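Local coordinates for nucleoside hydrolase, putative (Trypanosoma brucei, PDB 3FZ0), which belongs to the nucleoside hydrolase family and holds a calcium ion in its alpha/beta fold, at residues B[89-94]-B[247-252]; B[193-198]-B[332-337]; B[302-307]-B[317-322]. The protein carries 2 engineered substitutions. All coordinates share one frame; numbering follows the deposited sequence.

Contact 1: residues B[89-94]-B[247-252]; sequences DGFGDA and EKLFQR
The phenyl ring of Phe91 carries one methyl of Leu249 over its centre: CD1 of Leu249 sits 3.6 Å from the ring centroid of Phe91, only 11° off the ring normal, a CH-pi contact. Leu249 sends its CG opposite the backbone N (chi1 -177°), and although its CB starts away from the loop, this torsion together with the next one brings CD1 back to the ring. Next along the loop, Gly92 lies against the turn of the helix, its CA 3.6 Å from Lys248 O and equally near Leu249 O. Beside it, the methyl of Ala94 packs on CB of Lys248 at 3.8 Å.

The chain of Arg252 bends at chi2 (-59°), and NE donates to Gly92 O over 2.9 Å; the oxygen lies at the edge of the guanidinium, near its plane, while the donor stands above the carbonyl plane. A second, weak bond runs from Arg252 NH2 to Asp93 O at 3.1 Å. The loop is itself braced: Asp89 OD1 accepts from Phe91 N, an Asx turn, and from Asp93 N, the two reaching it from opposite faces of the carboxylate. Asp93 OD1 takes Asp89 N and also pairs with Ser88. This loop, between strand 66-68 and helix 101-104, thereby meets helices 241-249 and 251-257, with the Phe91 side chain about 10 Å from the bound calcium ion. The arginine holds Gly92 O firmly and Asp93 O weakly, and its charge would probably polarise the first more, while the Phe91-Leu249 pair supplies the apolar half of the join.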
loop_
_atom_site.group_PDB
_atom_site.type_symbol
_atom_site.label_atom_id
_atom_site.label_comp_id
_atom_site.label_asym_id
_atom_site.label_seq_id
_atom_site.Cartn_x
_atom_site.Cartn_y
_atom_site.Cartn_z
ATOM N N ASP B 89 18.393 -26.916 -10.976
ATOM C CA ASP B 89 19.056 -25.984 -11.887
ATOM C C ASP B 89 18.080 -25.383 -12.896
ATOM O O ASP B 89 18.494 -24.735 -13.852
ATOM C CB ASP B 89 20.266 -26.637 -12.595
ATOM C CG ASP B 89 19.880 -27.773 -13.604
ATOM O OD1 ASP B 89 18.677 -28.111 -13.786
ATOM O OD2 ASP B 89 20.817 -28.343 -14.225
ATOM N N GLY B 90 16.785 -25.632 -12.685
ATOM C CA GLY B 90 15.716 -25.256 -13.625
ATOM C C GLY B 90 15.819 -25.821 -15.031
ATOM O O GLY B 90 15.208 -25.269 -15.965
ATOM N N PHE B 91 16.571 -26.918 -15.196
ATOM C CA PHE B 91 16.982 -27.386 -16.526
ATOM C C PHE B 91 17.098 -28.924 -16.624
ATOM O O PHE B 91 17.772 -29.476 -17.521
ATOM C CB PHE B 91 18.311 -26.715 -16.920
ATOM C CG PHE B 91 18.308 -26.096 -18.307
ATOM C CD1 PHE B 91 17.416 -25.062 -18.632
ATOM C CD2 PHE B 91 19.222 -26.512 -19.267
ATOM C CE1 PHE B 91 17.423 -24.489 -19.901
ATOM C CE2 PHE B 91 19.225 -25.949 -20.541
ATOM C CZ PHE B 91 18.326 -24.933 -20.860
ATOM N N GLY B 92 16.445 -29.604 -15.681
ATOM C CA GLY B 92 16.346 -31.036 -15.647
ATOM C C GLY B 92 17.261 -31.774 -14.706
ATOM O O GLY B 92 17.100 -32.969 -14.574
ATOM N N ASP B 93 18.193 -31.094 -14.028
ATOM C CA ASP B 93 19.335 -31.763 -13.348
ATOM C C ASP B 93 19.817 -32.964 -14.172
ATOM O O ASP B 93 19.927 -34.082 -13.677
ATOM C CB ASP B 93 19.017 -32.150 -11.877
ATOM C CG ASP B 93 18.464 -30.960 -11.044
ATOM O OD1 ASP B 93 19.038 -29.833 -11.105
ATOM O OD2 ASP B 93 17.449 -31.145 -10.319
ATOM N N ALA B 94 20.102 -32.717 -15.444
ATOM C CA ALA B 94 20.170 -33.790 -16.438
ATOM C C ALA B 94 21.553 -34.292 -16.773
ATOM O O ALA B 94 21.673 -35.278 -17.493
ATOM C CB ALA B 94 19.464 -33.362 -17.724
ATOM N N GLU B 247 13.519 -34.569 -23.694
ATOM C CA GLU B 247 13.210 -35.577 -22.661
ATOM C C GLU B 247 13.983 -35.344 -21.358
ATOM O O GLU B 247 13.407 -35.473 -20.271
ATOM C CB GLU B 247 13.374 -37.032 -23.145
ATOM C CG GLU B 247 12.738 -38.041 -22.227
ATOM C CD GLU B 247 12.991 -39.503 -22.616
ATOM O OE1 GLU B 247 12.310 -40.369 -22.054
ATOM O OE2 GLU B 247 13.863 -39.808 -23.471
ATOM N N LYS B 248 15.262 -34.998 -21.467
ATOM C CA LYS B 248 16.092 -34.778 -20.288
ATOM C C LYS B 248 15.731 -33.477 -19.565
ATOM O O LYS B 248 15.737 -33.412 -18.335
ATOM C CB LYS B 248 17.573 -34.777 -20.671
ATOM C CG LYS B 248 18.202 -36.158 -20.895
ATOM C CD LYS B 248 19.618 -35.945 -21.392
ATOM C CE LYS B 248 20.276 -37.201 -21.833
ATOM N NZ LYS B 248 21.637 -36.859 -22.300
ATOM N N LEU B 249 15.424 -32.444 -20.347
ATOM C CA LEU B 249 15.049 -31.133 -19.819
ATOM C C LEU B 249 13.781 -31.149 -18.974
ATOM O O LEU B 249 13.700 -30.441 -17.981
ATOM C CB LEU B 249 14.851 -30.182 -20.976
ATOM C CG LEU B 249 14.533 -28.746 -20.674
ATOM C CD1 LEU B 249 15.737 -28.003 -20.057
ATOM C CD2 LEU B 249 14.089 -28.125 -21.975
ATOM N N PHE B 250 12.815 -31.986 -19.362
ATOM C CA PHE B 250 11.482 -32.022 -18.752
ATOM C C PHE B 250 11.321 -33.157 -17.736
ATOM O O PHE B 250 10.248 -33.324 -17.169
ATOM C CB PHE B 250 10.393 -32.138 -19.848
ATOM C CG PHE B 250 9.857 -30.816 -20.327
ATOM C CD1 PHE B 250 10.706 -29.845 -20.833
ATOM C CD2 PHE B 250 8.485 -30.550 -20.252
ATOM C CE1 PHE B 250 10.218 -28.624 -21.263
ATOM C CE2 PHE B 250 7.967 -29.316 -20.662
ATOM C CZ PHE B 250 8.848 -28.342 -21.185
ATOM N N GLN B 251 12.375 -33.938 -17.510
ATOM C CA GLN B 251 12.246 -35.167 -16.694
ATOM C C GLN B 251 11.775 -34.915 -15.257
ATOM O O GLN B 251 10.973 -35.685 -14.720
ATOM C CB GLN B 251 13.513 -36.050 -16.732
ATOM C CG GLN B 251 14.766 -35.478 -16.048
ATOM C CD GLN B 251 16.008 -36.349 -16.243
ATOM O OE1 GLN B 251 16.989 -35.940 -16.864
ATOM N NE2 GLN B 251 15.961 -37.563 -15.717
ATOM N N ARG B 252 12.241 -33.822 -14.647
ATOM C CA ARG B 252 11.834 -33.485 -13.276
ATOM C C ARG B 252 10.401 -32.972 -13.278
ATOM O O ARG B 252 9.559 -33.517 -12.576
ATOM C CB ARG B 252 12.798 -32.465 -12.633
ATOM C CG ARG B 252 14.278 -32.822 -12.777
ATOM C CD ARG B 252 14.596 -34.194 -12.151
ATOM N NE ARG B 252 15.875 -34.686 -12.641
ATOM C CZ ARG B 252 16.571 -35.682 -12.098
ATOM N NH1 ARG B 252 16.126 -36.301 -11.015
ATOM N NH2 ARG B 252 17.729 -36.055 -12.634
#

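Contact 2: residues B[193-198]-B[332-337]; sequences VLQHKG and GRWRNC
Leu194 O, near the end of helix 187-195, accepts a hydrogen bond from ND2 of Asn336 at 2.8 Å, with an N-H...O angle of 150°. The donor stands above the carbonyl plane, and the oxygen is tilted 17° from the amide plane. Asn336 places its amide between its own backbone N and carbonyl carbon (chi1 66°), which turns ND2 to the helix while OD1 accepts from Val304 N of strand 296-306. Both ends of the buried amide are therefore occupied, which should fix its rotation. The 332-337 loop leads from helix 325-330 into strand 337-343, and Asn336 and Cys337 both face Thr302 in a classic beta bulge.

Trp334 makes the broadest contact. The methylenes of Lys197 pass over one face of its six-membered ring, CE lying 4.0 Å from the centroid of that Trp334 ring in a CH-pi contact, while CB of Asn336 covers the opposite face near the rim. The lysine chain, bent at chi2 and chi4, folds back so that its NZ donates to Gln195 O at 3.0 Å, in the carbonyl plane. That oxygen also meets the indole at its edge, 3.7 Å from CH2 of Trp334. CD2 of Leu194 packs on CB of Cys337 at 4.1 Å, next to Val203 and Leu205 of strand 203-206.

The carbonyls of Leu194 and Gln195, in the last turn of helix 187-195, thus receive an amide N-H and an ammonium group. The lysine charge there would probably complement the helix dipole, and the indole is held between an aliphatic chain and the methylene of an asparagine.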
loop_
_atom_site.group_PDB
_atom_site.type_symbol
_atom_site.label_atom_id
_atom_site.label_comp_id
_atom_site.label_asym_id
_atom_site.label_seq_id
_atom_site.Cartn_x
_atom_site.Cartn_y
_atom_site.Cartn_z
ATOM N N VAL B 193 7.659 -0.909 -18.119
ATOM C CA VAL B 193 7.389 -1.426 -19.458
ATOM C C VAL B 193 6.038 -0.955 -20.002
ATOM O O VAL B 193 5.978 -0.423 -21.107
ATOM C CB VAL B 193 7.550 -2.962 -19.524
ATOM C CG1 VAL B 193 6.935 -3.499 -20.787
ATOM C CG2 VAL B 193 9.073 -3.335 -19.476
ATOM N N LEU B 194 4.978 -1.110 -19.204
ATOM C CA LEU B 194 3.613 -0.737 -19.602
ATOM C C LEU B 194 3.340 0.780 -19.641
ATOM O O LEU B 194 2.511 1.218 -20.410
ATOM C CB LEU B 194 2.579 -1.460 -18.746
ATOM C CG LEU B 194 2.485 -3.000 -18.803
ATOM C CD1 LEU B 194 1.727 -3.575 -17.592
ATOM C CD2 LEU B 194 1.832 -3.518 -20.068
ATOM N N GLN B 195 4.011 1.579 -18.808
ATOM C CA GLN B 195 3.852 3.043 -18.817
ATOM C C GLN B 195 4.717 3.763 -19.861
ATOM O O GLN B 195 4.561 4.961 -20.060
ATOM C CB GLN B 195 4.181 3.630 -17.455
ATOM C CG GLN B 195 3.202 3.275 -16.336
ATOM C CD GLN B 195 1.790 3.781 -16.592
ATOM O OE1 GLN B 195 0.854 2.995 -16.733
ATOM N NE2 GLN B 195 1.634 5.078 -16.660
ATOM N N HIS B 196 5.612 3.039 -20.536
ATOM C CA HIS B 196 6.541 3.655 -21.481
ATOM C C HIS B 196 5.834 4.313 -22.668
ATOM O O HIS B 196 4.949 3.709 -23.281
ATOM C CB HIS B 196 7.553 2.628 -22.005
ATOM C CG HIS B 196 8.352 3.130 -23.164
ATOM N ND1 HIS B 196 9.390 4.026 -23.018
ATOM C CD2 HIS B 196 8.232 2.908 -24.495
ATOM C CE1 HIS B 196 9.899 4.299 -24.206
ATOM N NE2 HIS B 196 9.209 3.643 -25.119
ATOM N N LYS B 197 6.235 5.539 -22.989
ATOM C CA LYS B 197 5.689 6.267 -24.131
ATOM C C LYS B 197 6.580 6.042 -25.341
ATOM O O LYS B 197 7.795 6.252 -25.282
ATOM C CB LYS B 197 5.627 7.786 -23.852
ATOM C CG LYS B 197 4.766 8.216 -22.664
ATOM C CD LYS B 197 3.303 7.736 -22.782
ATOM C CE LYS B 197 2.495 8.152 -21.545
ATOM N NZ LYS B 197 3.087 7.534 -20.302
ATOM N N GLY B 198 5.984 5.629 -26.446
ATOM C CA GLY B 198 6.708 5.552 -27.686
ATOM C C GLY B 198 6.916 4.169 -28.269
ATOM O O GLY B 198 7.735 4.018 -29.168
ATOM N N GLY B 332 -5.775 10.017 -17.544
ATOM C CA GLY B 332 -4.437 9.853 -18.090
ATOM C C GLY B 332 -4.165 8.390 -18.413
ATOM O O GLY B 332 -3.019 7.925 -18.359
ATOM N N ARG B 333 -5.213 7.645 -18.751
ATOM C CA ARG B 333 -5.020 6.322 -19.364
ATOM C C ARG B 333 -5.082 6.409 -20.883
ATOM O O ARG B 333 -5.550 7.403 -21.445
ATOM C CB ARG B 333 -6.038 5.298 -18.847
ATOM C CG ARG B 333 -5.993 5.144 -17.354
ATOM C CD ARG B 333 -7.032 4.186 -16.881
ATOM N NE ARG B 333 -7.064 4.095 -15.435
ATOM C CZ ARG B 333 -8.067 3.558 -14.761
ATOM N NH1 ARG B 333 -9.108 3.048 -15.420
ATOM N NH2 ARG B 333 -8.040 3.542 -13.426
ATOM N N TRP B 334 -4.582 5.363 -21.527
ATOM C CA TRP B 334 -4.643 5.178 -22.981
ATOM C C TRP B 334 -4.558 3.679 -23.206
ATOM O O TRP B 334 -4.228 2.946 -22.272
ATOM C CB TRP B 334 -3.523 5.944 -23.686
ATOM C CG TRP B 334 -2.181 5.288 -23.655
ATOM C CD1 TRP B 334 -1.596 4.605 -24.671
ATOM C CD2 TRP B 334 -1.240 5.264 -22.560
ATOM N NE1 TRP B 334 -0.361 4.149 -24.289
ATOM C CE2 TRP B 334 -0.111 4.536 -23.002
ATOM C CE3 TRP B 334 -1.237 5.799 -21.254
ATOM C CZ2 TRP B 334 1.011 4.318 -22.198
ATOM C CZ3 TRP B 334 -0.099 5.585 -20.444
ATOM C CH2 TRP B 334 1.002 4.847 -20.929
ATOM N N ARG B 335 -4.882 3.209 -24.408
ATOM C CA ARG B 335 -4.847 1.762 -24.691
ATOM C C ARG B 335 -3.415 1.301 -24.961
ATOM O O ARG B 335 -2.945 1.283 -26.118
ATOM C CB ARG B 335 -5.767 1.413 -25.858
ATOM C CG ARG B 335 -7.188 1.470 -25.497
ATOM C CD ARG B 335 -8.144 1.110 -26.610
ATOM N NE ARG B 335 -9.456 1.691 -26.289
ATOM C CZ ARG B 335 -10.346 1.156 -25.452
ATOM N NH1 ARG B 335 -10.089 -0.014 -24.856
ATOM N NH2 ARG B 335 -11.509 1.786 -25.220
ATOM N N ASN B 336 -2.726 0.929 -23.888
ATOM C CA ASN B 336 -1.304 0.631 -23.943
ATOM C C ASN B 336 -0.956 -0.828 -24.029
ATOM O O ASN B 336 0.221 -1.156 -24.173
ATOM C CB ASN B 336 -0.594 1.214 -22.720
ATOM C CG ASN B 336 -1.016 0.543 -21.413
ATOM O OD1 ASN B 336 -2.080 -0.049 -21.321
ATOM N ND2 ASN B 336 -0.188 0.673 -20.388
ATOM N N CYS B 337 -1.950 -1.701 -23.928
ATOM C CA CYS B 337 -1.670 -3.130 -23.820
ATOM C C CYS B 337 -2.720 -4.021 -24.489
ATOM O O CYS B 337 -3.918 -3.827 -24.297
ATOM C CB CYS B 337 -1.519 -3.486 -22.355
ATOM S SG CYS B 337 -1.291 -5.241 -22.007
#

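Contact 3: residues B[302-307]-B[317-322]; sequences TYVTVE and TCIDWY
Thr302 turns OG1 opposite its backbone N (chi1 -177°), which carries the hydroxyl to Asp320 O, to which it donates at 2.7 Å. The same rotation sets CG2 of Thr302 3.7 Å from CG2 of Ile319, the two side chains crossing at about a right angle. Ile319 in turn lies alongside Val304, the pair pointing the same way with their CG2 methyls 4.1 Å apart, and CG1 of Val304 meets CG2 of Thr317. The opposite face carries Thr305 and Cys318.

Between these layers, Thr305 and Cys318 exchange two backbone hydrogen bonds, Thr305 N to Cys318 O at 3.0 Å and Cys318 N to Thr305 O at 2.9 Å. Asp320 N adds a third, to Tyr303 O, nearly in line with that carbonyl. Val304 CA also approaches Cys318 O to 3.2 Å, a CA-H...O contact.

Glu307 takes the backbone N of His309 on OE2, and its carboxylate also meets the backbone N of Arg311 and Glu312 and the hydroxyl of Thr313, all three of a neighbouring subunit. Strands 304-306 and 317-319 run 154° apart, an antiparallel beta hairpin at the margin, within this chain, of the mixed beta sheet of an alpha/beta fold.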
loop_
_atom_site.group_PDB
_atom_site.type_symbol
_atom_site.label_atom_id
_atom_site.label_comp_id
_atom_site.label_asym_id
_atom_site.label_seq_id
_atom_site.Cartn_x
_atom_site.Cartn_y
_atom_site.Cartn_z
ATOM N N THR B 302 -6.637 -2.577 -24.282
ATOM C CA THR B 302 -7.124 -1.610 -23.283
ATOM C C THR B 302 -5.956 -1.072 -22.465
ATOM O O THR B 302 -4.810 -1.307 -22.839
ATOM C CB THR B 302 -8.180 -2.246 -22.355
ATOM O OG1 THR B 302 -8.670 -1.260 -21.443
ATOM C CG2 THR B 302 -7.572 -3.427 -21.582
ATOM N N TYR B 303 -6.251 -0.387 -21.352
ATOM C CA TYR B 303 -5.231 0.058 -20.401
ATOM C C TYR B 303 -4.952 -1.002 -19.335
ATOM O O TYR B 303 -5.874 -1.492 -18.677
ATOM C CB TYR B 303 -5.644 1.352 -19.710
ATOM C CG TYR B 303 -4.637 1.822 -18.685
ATOM C CD1 TYR B 303 -3.438 2.463 -19.086
ATOM C CD2 TYR B 303 -4.873 1.644 -17.311
ATOM C CE1 TYR B 303 -2.503 2.898 -18.154
ATOM C CE2 TYR B 303 -3.943 2.079 -16.363
ATOM C CZ TYR B 303 -2.759 2.697 -16.797
ATOM O OH TYR B 303 -1.844 3.129 -15.869
ATOM N N VAL B 304 -3.670 -1.328 -19.182
ATOM C CA VAL B 304 -3.185 -2.282 -18.218
ATOM C C VAL B 304 -2.022 -1.676 -17.433
ATOM O O VAL B 304 -1.197 -0.920 -17.981
ATOM C CB VAL B 304 -2.743 -3.573 -18.948
ATOM C CG1 VAL B 304 -2.088 -4.577 -18.013
ATOM C CG2 VAL B 304 -3.942 -4.195 -19.632
ATOM N N THR B 305 -1.987 -1.977 -16.135
ATOM C CA THR B 305 -0.825 -1.663 -15.305
ATOM C C THR B 305 -0.563 -2.754 -14.264
ATOM O O THR B 305 -1.324 -3.695 -14.164
ATOM C CB THR B 305 -0.917 -0.250 -14.692
ATOM O OG1 THR B 305 0.381 0.149 -14.270
ATOM C CG2 THR B 305 -1.857 -0.187 -13.518
ATOM N N VAL B 306 0.527 -2.647 -13.518
ATOM C CA VAL B 306 0.826 -3.589 -12.425
ATOM C C VAL B 306 0.721 -2.895 -11.043
ATOM O O VAL B 306 1.250 -1.801 -10.847
ATOM C CB VAL B 306 2.237 -4.188 -12.614
ATOM C CG1 VAL B 306 2.517 -5.262 -11.552
ATOM C CG2 VAL B 306 2.401 -4.760 -14.048
ATOM N N GLU B 307 -0.002 -3.498 -10.105
ATOM C CA GLU B 307 -0.068 -3.029 -8.701
ATOM C C GLU B 307 1.299 -3.116 -8.027
ATOM O O GLU B 307 1.956 -4.162 -8.077
ATOM C CB GLU B 307 -1.046 -3.896 -7.910
ATOM C CG GLU B 307 -1.148 -3.549 -6.404
ATOM C CD GLU B 307 -1.619 -2.104 -6.139
ATOM O OE1 GLU B 307 -2.705 -1.719 -6.597
ATOM O OE2 GLU B 307 -0.914 -1.337 -5.460
ATOM N N THR B 317 -1.941 -7.899 -12.094
ATOM C CA THR B 317 -2.264 -7.264 -13.340
ATOM C C THR B 317 -3.626 -6.577 -13.212
ATOM O O THR B 317 -4.638 -7.236 -12.991
ATOM C CB THR B 317 -2.298 -8.322 -14.423
ATOM O OG1 THR B 317 -1.080 -9.052 -14.329
ATOM C CG2 THR B 317 -2.427 -7.711 -15.813
ATOM N N CYS B 318 -3.626 -5.252 -13.351
ATOM C CA CYS B 318 -4.838 -4.448 -13.398
ATOM C C CYS B 318 -5.232 -4.078 -14.820
ATOM O O CYS B 318 -4.459 -3.476 -15.543
ATOM C CB CYS B 318 -4.612 -3.176 -12.588
ATOM S SG CYS B 318 -3.911 -3.600 -10.996
ATOM N N ILE B 319 -6.463 -4.408 -15.192
ATOM C CA ILE B 319 -6.960 -4.272 -16.548
ATOM C C ILE B 319 -8.254 -3.441 -16.558
ATOM O O ILE B 319 -9.166 -3.709 -15.795
ATOM C CB ILE B 319 -7.233 -5.672 -17.129
ATOM C CG1 ILE B 319 -6.044 -6.614 -16.878
ATOM C CG2 ILE B 319 -7.622 -5.591 -18.630
ATOM C CD1 ILE B 319 -6.080 -7.864 -17.728
ATOM N N ASP B 320 -8.318 -2.412 -17.407
ATOM C CA ASP B 320 -9.489 -1.537 -17.519
ATOM C C ASP B 320 -10.487 -2.208 -18.460
ATOM O O ASP B 320 -10.513 -1.929 -19.650
ATOM C CB ASP B 320 -9.018 -0.187 -18.089
ATOM C CG ASP B 320 -9.990 0.960 -17.833
ATOM O OD1 ASP B 320 -11.148 0.719 -17.440
ATOM O OD2 ASP B 320 -9.585 2.130 -18.023
ATOM N N TRP B 321 -11.287 -3.125 -17.944
ATOM C CA TRP B 321 -12.235 -3.871 -18.768
ATOM C C TRP B 321 -13.392 -3.045 -19.410
ATOM O O TRP B 321 -13.896 -3.441 -20.476
ATOM C CB TRP B 321 -12.793 -5.073 -17.967
ATOM C CG TRP B 321 -11.762 -6.155 -17.699
ATOM C CD1 TRP B 321 -11.022 -6.334 -16.552
ATOM C CD2 TRP B 321 -11.350 -7.183 -18.603
ATOM N NE1 TRP B 321 -10.193 -7.421 -16.688
ATOM C CE2 TRP B 321 -10.364 -7.958 -17.936
ATOM C CE3 TRP B 321 -11.721 -7.535 -19.915
ATOM C CZ2 TRP B 321 -9.723 -9.055 -18.545
ATOM C CZ3 TRP B 321 -11.091 -8.667 -20.530
ATOM C CH2 TRP B 321 -10.106 -9.403 -19.838
ATOM N N TYR B 322 -13.813 -1.934 -18.780
ATOM C CA TYR B 322 -15.030 -1.215 -19.194
ATOM C C TYR B 322 -14.764 0.244 -19.579
ATOM O O TYR B 322 -15.673 0.978 -19.971
ATOM C CB TYR B 322 -16.080 -1.243 -18.056
ATOM C CG TYR B 322 -16.430 -2.628 -17.555
ATOM C CD1 TYR B 322 -16.060 -3.065 -16.259
ATOM C CD2 TYR B 322 -17.116 -3.523 -18.389
ATOM C CE1 TYR B 322 -16.393 -4.361 -15.813
ATOM C CE2 TYR B 322 -17.455 -4.806 -17.949
ATOM C CZ TYR B 322 -17.108 -5.220 -16.675
ATOM O OH TYR B 322 -17.468 -6.508 -16.332
#

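Contacts 2 and 3 lie together, their centres 10 Å apart; contact 1 is across the chain's centre, 38 Å from contact 2 and 36 Å from contact 3 between centres. Along the chain, contacts 1 and 2 alternate their segments, contact 1 closes before contact 3 opens, and contact 3 is nested inside the loop contact 2 closes. Contacts 2 and 3 meet through the Arg333-Asp320 salt bridge and a probable Gln195-Tyr303 hydrogen bond. They tie helix 187-195 to the antiparallel margin of the main sheet, where another subunit packs; contact 1 joins a loop to helices 241-249 and 251-257, with the Phe91 side chain about 10 Å from the calcium ion.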